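Local coordinates for protein shikimate dehydrogenase (NADP(+)) (PDB 2D5C) that catalyses the reversible NADPH-linked reduction of 3-dehydroshikimate to shikimate, a step in the chorismate pathway toward the aromatic amino acids, at residues 235-240 against 248-253; 227-232 against 255-260; 13-18 against 205-210. All blocks are in the same frame, centred on the assembly; numbering follows the deposited sequence.

In the fold
Contact 3 comes first along the chain: it joins residues 13-18, where the loop ahead of helix 16-26 binds shikimate, to 205-210, the loop after strand 201-204 of the parallel nucleotide-binding sheet, and so closes a loop of 186 residues across the cleft between the two domains. Contacts 2 and 1 follow it in series. Both pair helix 229-244 with helix 250-260, consecutive helices joined by a short loop and packed across each other; contact 2 (227-232 with 255-260) is the outer pair and contact 1 (235-240 with 248-253) lies within its span. Contacts 2 and 3 touch where Leu15 packs on Ala257 and Ala260, while contacts 1 and 3 both reach the shikimate.

Contact 1 (235-240 against 248-253); sequences QGALAF and PDPSGM. With SKM ((3R,4S,5R)-3,4,5-trihydroxycyclohex-1-ene-1-carboxylic acid), chain E.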
# COMPACT_ATOMS: atom_id res chain seq x y z
N GLN A 235 1.48 15.91 7.69
CA GLN A 235 2.17 14.98 6.81
C GLN A 235 2.19 13.60 7.48
O GLN A 235 2.13 12.57 6.80
CB GLN A 235 3.58 15.47 6.45
CG GLN A 235 4.61 15.53 7.59
CD GLN A 235 5.16 14.17 7.99
OE1 GLN A 235 5.44 13.32 7.13
NE2 GLN A 235 5.35 13.97 9.29
N GLY A 236 2.26 13.60 8.81
CA GLY A 236 2.27 12.35 9.55
C GLY A 236 0.92 11.65 9.52
O GLY A 236 0.85 10.44 9.28
N ALA A 237 -0.16 12.38 9.76
CA ALA A 237 -1.50 11.79 9.73
C ALA A 237 -1.79 11.22 8.35
O ALA A 237 -2.37 10.14 8.21
CB ALA A 237 -2.56 12.84 10.09
N LEU A 238 -1.39 11.96 7.33
CA LEU A 238 -1.61 11.50 5.96
C LEU A 238 -0.81 10.24 5.67
O LEU A 238 -1.28 9.36 4.94
CB LEU A 238 -1.24 12.59 4.96
CG LEU A 238 -2.15 13.82 4.97
CD1 LEU A 238 -1.61 14.85 3.99
CD2 LEU A 238 -3.56 13.43 4.60
N ALA A 239 0.39 10.14 6.22
CA ALA A 239 1.20 8.95 5.98
C ALA A 239 0.55 7.75 6.67
O ALA A 239 0.52 6.64 6.14
CB ALA A 239 2.63 9.15 6.52
N PHE A 240 0.03 7.98 7.88
CA PHE A 240 -0.63 6.91 8.62
C PHE A 240 -1.83 6.38 7.84
O PHE A 240 -2.09 5.17 7.84
CB PHE A 240 -1.07 7.41 10.00
CG PHE A 240 -1.36 6.31 10.97
CD1 PHE A 240 -0.39 5.90 11.89
CD2 PHE A 240 -2.59 5.65 10.94
CE1 PHE A 240 -0.65 4.85 12.77
CE2 PHE A 240 -2.85 4.60 11.81
CZ PHE A 240 -1.88 4.20 12.73
N PRO A 248 -5.64 9.33 11.58
CA PRO A 248 -5.62 9.70 13.00
C PRO A 248 -5.88 11.21 13.07
O PRO A 248 -5.69 11.93 12.08
CB PRO A 248 -4.21 9.31 13.43
CG PRO A 248 -3.40 9.52 12.17
CD PRO A 248 -4.30 8.94 11.11
N ASP A 249 -6.31 11.71 14.23
CA ASP A 249 -6.60 13.14 14.37
C ASP A 249 -5.33 13.98 14.29
O ASP A 249 -4.45 13.86 15.14
CB ASP A 249 -7.29 13.43 15.70
CG ASP A 249 -7.78 14.87 15.78
OD1 ASP A 249 -8.92 15.13 15.37
OD2 ASP A 249 -7.00 15.73 16.23
N PRO A 250 -5.21 14.84 13.25
CA PRO A 250 -4.03 15.68 13.06
C PRO A 250 -3.72 16.61 14.24
O PRO A 250 -2.57 16.77 14.63
CB PRO A 250 -4.36 16.46 11.78
CG PRO A 250 -5.25 15.49 11.03
CD PRO A 250 -6.15 15.00 12.13
N SER A 251 -4.76 17.22 14.81
CA SER A 251 -4.57 18.12 15.94
C SER A 251 -4.04 17.34 17.14
O SER A 251 -3.24 17.85 17.92
CB SER A 251 -5.89 18.80 16.30
OG SER A 251 -6.30 19.68 15.26
N GLY A 252 -4.49 16.10 17.28
CA GLY A 252 -4.02 15.27 18.38
C GLY A 252 -2.55 14.95 18.20
O GLY A 252 -1.77 14.94 19.15
N MET A 253 -2.15 14.68 16.96
CA MET A 253 -0.76 14.39 16.68
C MET A 253 0.10 15.63 16.89
O MET A 253 1.25 15.53 17.32
CB MET A 253 -0.61 13.85 15.25
CG MET A 253 -1.24 12.47 15.09
SD MET A 253 -1.14 11.82 13.39
CE MET A 253 0.62 11.63 13.25
O12 SKM E . 8.58 14.37 5.96
C8 SKM E . 8.77 14.29 7.38
C6 SKM E . 9.13 12.83 7.77
O7 SKM E . 8.07 11.96 7.37
C5 SKM E . 9.34 12.70 9.31
C4 SKM E . 10.06 13.90 9.92
C1 SKM E . 10.52 13.78 11.33
O2 SKM E . 10.29 12.64 12.01
O3 SKM E . 11.10 14.71 11.88
C10 SKM E . 10.31 15.03 9.26
C9 SKM E . 9.91 15.27 7.82
O11 SKM E . 11.06 15.07 6.98
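Ala237 and Met253 meet at the middle of this contact, the sulfur SD standing 3.7 Å from the methyl CB of Ala237. Met253 runs out with CG beside its own backbone N (chi1 -69°) and then bends at chi3 (66°), which turns CE along the surface of the opposite helix. There the methyl lies 3.7 Å from Ala237 N and equally near Gly236 C. CE thus lies against the bare backbone of Gly236, which has no side chain.

Two prolines complete the ring of contacts round the alanine. Pro250 brings its CG to 3.9 Å from Ala237 CB, and Pro248 sets CD against the carbonyl O of Ala237. Pro248 also serves Phe240: its CD is 3.7 Å from Phe240 CD2, the proline crossing the aromatic side chain at a slant. Farther out, helix 16-26 adds His20 and Leu24 against Phe240, Ala23 against Pro248 and Phe22 against Met253.

The start of the second helix is held by a cap: Asp249 is the N-cap, and its OD2 accepts from Gly252 N at 2.7 Å through the lone pair turned away from the other carboxylate oxygen, with an N-H...O angle of 142°.

Behind this seam, Gln235 turns to the ligand. Its OE1 accepts from O7 of shikimate at 3.0 Å, and its NE2 donates to Leu232 O, which is consistent with the oxygen, not the nitrogen, facing the substrate hydroxyl. The side chains that meet across the two segments are apolar, and they also rest on the backbone of Gly236 and Ala237. With NE2 committed to Leu232 O, OE1 is left to accept from the O7 hydroxyl, so the helix packed on 248-253 probably owes part of its role to carrying a substrate-binding acceptor.

Contact 2 (227-232 against 255-260); sequences TGLPML and EAARRA. With SO4 (sulfate ion), chain D.
Oxygen O1 of the bound sulfate is gripped from both segments: Thr227 OG1 donates to it at 2.8 Å and Arg258 NH2 at 3.2 Å, with an N-H...O angle of 161° and the oxygen in the guanidinium plane. A second sulfate oxygen, O4, takes Thr227 N at 2.8 Å. Thr227 can offer both groups to one anion because chi1 (67°) sets OG1 between its backbone N and carbonyl carbon. The same OG1 accepts a weak capping bond from Leu229 N. Arg258 NH2 is shared, since it also makes a salt bridge to Glu254.

Leu229 supplies the apolar half. Its CD1 lies over one face of the Arg258 guanidinium, 3.4 Å above the plane and displaced toward the rim, so the flat cation has a methyl against one face and the sulfate at its edge. The bend of Arg258 at chi3 brings its end back to this leucine. Deeper in, Leu229 CD2 and Leu232 CD2 each stand 4.4 Å from Ala257 CB, and the short alanine side chain faces both leucines.

The sulfate probably came from the crystallisation liquor. It sits at Thr227, beside the NADP(+)-binding Gly228, at the start of helix 229-244; the whole is a pair of consecutive helices, 229-244 and 250-260, joined by a short loop and packed across each other in the C-terminal part of shikimate dehydrogenase.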
# COMPACT_ATOMS: atom_id res chain seq x y z
N THR A 227 4.16 27.85 12.98
CA THR A 227 5.35 27.06 13.26
C THR A 227 5.33 25.83 12.36
O THR A 227 4.40 25.64 11.58
CB THR A 227 5.39 26.56 14.72
OG1 THR A 227 4.33 25.62 14.92
CG2 THR A 227 5.24 27.74 15.70
N GLY A 228 6.36 25.00 12.48
CA GLY A 228 6.45 23.81 11.66
C GLY A 228 5.68 22.62 12.20
O GLY A 228 5.61 21.58 11.53
N LEU A 229 5.09 22.75 13.38
CA LEU A 229 4.36 21.62 13.95
C LEU A 229 3.09 21.22 13.19
O LEU A 229 2.83 20.02 13.02
CB LEU A 229 4.02 21.87 15.42
CG LEU A 229 5.18 21.95 16.43
CD1 LEU A 229 4.60 21.92 17.85
CD2 LEU A 229 6.14 20.78 16.23
N PRO A 230 2.27 22.19 12.76
CA PRO A 230 1.07 21.79 12.03
C PRO A 230 1.39 20.95 10.79
O PRO A 230 0.71 19.96 10.53
CB PRO A 230 0.41 23.13 11.70
CG PRO A 230 0.78 23.97 12.90
CD PRO A 230 2.24 23.64 13.06
N MET A 231 2.41 21.34 10.03
CA MET A 231 2.78 20.57 8.83
C MET A 231 3.31 19.20 9.25
O MET A 231 3.02 18.19 8.61
CB MET A 231 3.86 21.29 8.02
CG MET A 231 4.27 20.56 6.74
SD MET A 231 5.50 21.49 5.79
CE MET A 231 6.05 20.24 4.60
N LEU A 232 4.10 19.16 10.32
CA LEU A 232 4.66 17.90 10.79
C LEU A 232 3.52 16.92 11.12
O LEU A 232 3.57 15.74 10.74
CB LEU A 232 5.52 18.12 12.03
CG LEU A 232 6.20 16.88 12.63
CD1 LEU A 232 7.15 16.28 11.61
CD2 LEU A 232 6.97 17.27 13.89
N GLU A 255 -0.46 18.07 19.04
CA GLU A 255 -0.36 18.22 20.48
C GLU A 255 0.67 17.26 21.06
O GLU A 255 1.43 17.62 21.97
CB GLU A 255 -1.73 17.96 21.13
CG GLU A 255 -1.74 18.09 22.64
CD GLU A 255 -1.08 19.36 23.12
OE1 GLU A 255 -1.34 20.43 22.52
OE2 GLU A 255 -0.32 19.30 24.11
N ALA A 256 0.72 16.05 20.52
CA ALA A 256 1.66 15.04 20.98
C ALA A 256 3.11 15.42 20.67
O ALA A 256 4.01 15.12 21.46
CB ALA A 256 1.33 13.69 20.33
N ALA A 257 3.33 16.06 19.53
CA ALA A 257 4.69 16.45 19.16
C ALA A 257 5.13 17.63 20.01
O ALA A 257 6.30 17.74 20.39
CB ALA A 257 4.74 16.84 17.68
N ARG A 258 4.17 18.50 20.31
CA ARG A 258 4.43 19.69 21.11
C ARG A 258 4.94 19.26 22.48
O ARG A 258 5.92 19.78 22.99
CB ARG A 258 3.14 20.51 21.23
CG ARG A 258 3.33 21.91 21.78
CD ARG A 258 2.01 22.67 21.86
NE ARG A 258 1.40 22.90 20.54
CZ ARG A 258 1.92 23.69 19.60
NH1 ARG A 258 3.06 24.33 19.82
NH2 ARG A 258 1.29 23.84 18.45
N ARG A 259 4.26 18.28 23.07
CA ARG A 259 4.64 17.79 24.39
C ARG A 259 5.94 17.00 24.36
O ARG A 259 6.60 16.84 25.38
CB ARG A 259 3.52 16.93 24.96
CG ARG A 259 2.20 17.68 25.08
CD ARG A 259 1.07 16.77 25.53
NE ARG A 259 0.91 15.61 24.66
CZ ARG A 259 -0.13 14.78 24.69
NH1 ARG A 259 -1.11 14.98 25.56
NH2 ARG A 259 -0.18 13.74 23.87
N ALA A 260 6.32 16.52 23.18
CA ALA A 260 7.54 15.73 23.03
C ALA A 260 8.83 16.54 22.87
O ALA A 260 9.92 16.00 23.08
CB ALA A 260 7.39 14.76 21.86
S SO4 D . 1.19 27.45 15.73
O1 SO4 D . 1.88 26.05 16.20
O2 SO4 D . -0.21 27.15 15.58
O3 SO4 D . 1.43 28.39 16.62
O4 SO4 D . 1.77 27.67 14.43

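Contact 3 (13-18 against 205-210); sequences HSLSPA and LVYRPL. With SKM ((3R,4S,5R)-3,4,5-trihydroxycyclohex-1-ene-1-carboxylic acid), chain E.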
# COMPACT_ATOMS: atom_id res chain seq x y z
N HIS A 13 16.20 12.68 17.70
CA HIS A 13 15.36 13.78 18.18
C HIS A 13 14.02 13.93 17.47
O HIS A 13 13.28 14.89 17.71
CB HIS A 13 16.12 15.10 18.06
CG HIS A 13 16.98 15.42 19.24
ND1 HIS A 13 17.92 14.55 19.75
CD2 HIS A 13 17.05 16.53 20.02
CE1 HIS A 13 18.52 15.10 20.79
NE2 HIS A 13 18.02 16.31 20.97
N SER A 14 13.69 12.99 16.58
CA SER A 14 12.42 13.09 15.86
C SER A 14 11.21 13.07 16.78
O SER A 14 11.20 12.37 17.79
CB SER A 14 12.30 11.97 14.84
OG SER A 14 11.01 11.97 14.26
N LEU A 15 10.19 13.85 16.42
CA LEU A 15 8.94 13.89 17.17
C LEU A 15 7.90 12.93 16.58
O LEU A 15 6.77 12.82 17.08
CB LEU A 15 8.36 15.31 17.17
CG LEU A 15 9.12 16.39 17.96
CD1 LEU A 15 8.33 17.69 17.94
CD2 LEU A 15 9.33 15.93 19.39
N SER A 16 8.26 12.24 15.50
CA SER A 16 7.33 11.30 14.88
C SER A 16 6.96 10.15 15.79
O SER A 16 5.79 9.75 15.85
CB SER A 16 7.92 10.77 13.57
OG SER A 16 7.88 11.80 12.60
N PRO A 17 7.93 9.58 16.52
CA PRO A 17 7.57 8.47 17.39
C PRO A 17 6.44 8.86 18.34
O PRO A 17 5.50 8.09 18.55
CB PRO A 17 8.87 8.16 18.12
CG PRO A 17 9.90 8.47 17.07
CD PRO A 17 9.40 9.78 16.50
N ALA A 18 6.52 10.06 18.91
CA ALA A 18 5.49 10.54 19.83
C ALA A 18 4.15 10.76 19.14
O ALA A 18 3.09 10.43 19.67
CB ALA A 18 5.96 11.84 20.50
N LEU A 205 9.44 25.54 8.41
CA LEU A 205 9.40 24.09 8.52
C LEU A 205 10.31 23.63 9.66
O LEU A 205 10.12 22.53 10.19
CB LEU A 205 9.86 23.43 7.21
CG LEU A 205 9.12 23.83 5.93
CD1 LEU A 205 9.41 22.82 4.81
CD2 LEU A 205 7.64 23.89 6.20
N VAL A 206 11.29 24.45 10.03
CA VAL A 206 12.19 24.14 11.13
C VAL A 206 11.38 24.32 12.41
O VAL A 206 10.74 25.36 12.60
CB VAL A 206 13.40 25.11 11.19
CG1 VAL A 206 14.18 24.91 12.51
CG2 VAL A 206 14.33 24.87 10.00
N TYR A 207 11.39 23.30 13.27
CA TYR A 207 10.66 23.38 14.54
C TYR A 207 11.56 23.11 15.76
O TYR A 207 11.07 22.84 16.85
CB TYR A 207 9.45 22.45 14.52
CG TYR A 207 9.76 21.00 14.21
CD1 TYR A 207 10.36 20.18 15.16
CD2 TYR A 207 9.48 20.47 12.95
CE1 TYR A 207 10.68 18.85 14.87
CE2 TYR A 207 9.80 19.15 12.65
CZ TYR A 207 10.39 18.35 13.60
OH TYR A 207 10.70 17.05 13.29
N ARG A 208 12.87 23.20 15.55
CA ARG A 208 13.86 23.05 16.62
C ARG A 208 14.89 24.16 16.45
O ARG A 208 15.79 24.05 15.62
CB ARG A 208 14.57 21.69 16.55
CG ARG A 208 13.80 20.54 17.17
CD ARG A 208 14.70 19.30 17.29
NE ARG A 208 14.04 18.20 17.99
CZ ARG A 208 13.73 18.22 19.29
NH1 ARG A 208 14.02 19.28 20.03
NH2 ARG A 208 13.13 17.17 19.84
N PRO A 209 14.77 25.25 17.23
CA PRO A 209 13.76 25.56 18.25
C PRO A 209 12.38 25.78 17.63
O PRO A 209 12.27 26.02 16.43
CB PRO A 209 14.31 26.83 18.87
CG PRO A 209 14.93 27.52 17.70
CD PRO A 209 15.68 26.39 17.02
N LEU A 210 11.32 25.71 18.44
CA LEU A 210 9.97 25.92 17.92
C LEU A 210 9.83 27.34 17.38
O LEU A 210 9.38 27.54 16.24
CB LEU A 210 8.92 25.67 19.01
CG LEU A 210 7.45 25.84 18.60
CD1 LEU A 210 7.10 24.81 17.50
CD2 LEU A 210 6.54 25.64 19.81
O12 SKM E . 8.58 14.37 5.96
C8 SKM E . 8.77 14.29 7.38
C6 SKM E . 9.13 12.83 7.77
O7 SKM E . 8.07 11.96 7.37
C5 SKM E . 9.34 12.70 9.31
C4 SKM E . 10.06 13.90 9.92
C1 SKM E . 10.52 13.78 11.33
O2 SKM E . 10.29 12.64 12.01
O3 SKM E . 11.10 14.71 11.88
C10 SKM E . 10.31 15.03 9.26
C9 SKM E . 9.91 15.27 7.82
O11 SKM E . 11.06 15.07 6.98
O HOH W 1 13.30 16.92 15.23
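Arg208 reaches from the loop after strand 201-204 of the Rossmann-like nucleotide-binding domain to His13, in the loop that leads into helix 16-26 of the substrate-binding domain. The contact therefore bridges the two domains at the shikimate cleft.

The enclosed side joins an apolar contact to the carboxylate end of the shikimate site. Leu15 CD1 comes to 4.0 Å from Tyr207 CE1, the two side chains running past each other in opposite directions, and Leu15 is also packed on Ala257 and Leu232. Chi1 of 55° places the Tyr207 ring between its backbone N and carbonyl carbon. Its OH ends 2.8 Å from the carboxylate oxygen O3 of shikimate, with O3 near the ring plane. The other carboxylate oxygen, O2, accepts from both Ser14 OG and Ser16 OG, the latter at 2.6 Å. Ser14 OG in turn accepts from Ser16 N, a capping bond that also engages this hydroxyl.

The outer side is polar and more open: His13 is exposed, Arg208 partly exposed and a water is bound between the segments, whereas Leu15 is buried. Arg208, extended from CG to NE, spans the 9.5 Å between its own CA and His13 CA. Its NH2 donates at 3.1 Å to His13 O; the oxygen lies 11° out of the guanidinium plane, and NH2 approaches it in the carbonyl plane, on a lone pair, while NE adds a weak bond to the same oxygen. The imidazole stands steeply to the guanidinium, the planes 71° apart, and sets CD2 over the centre of one face. A water accepts from Arg208 NE at 3.1 Å, donates to His13 O and makes a weak bond to Tyr207 OH.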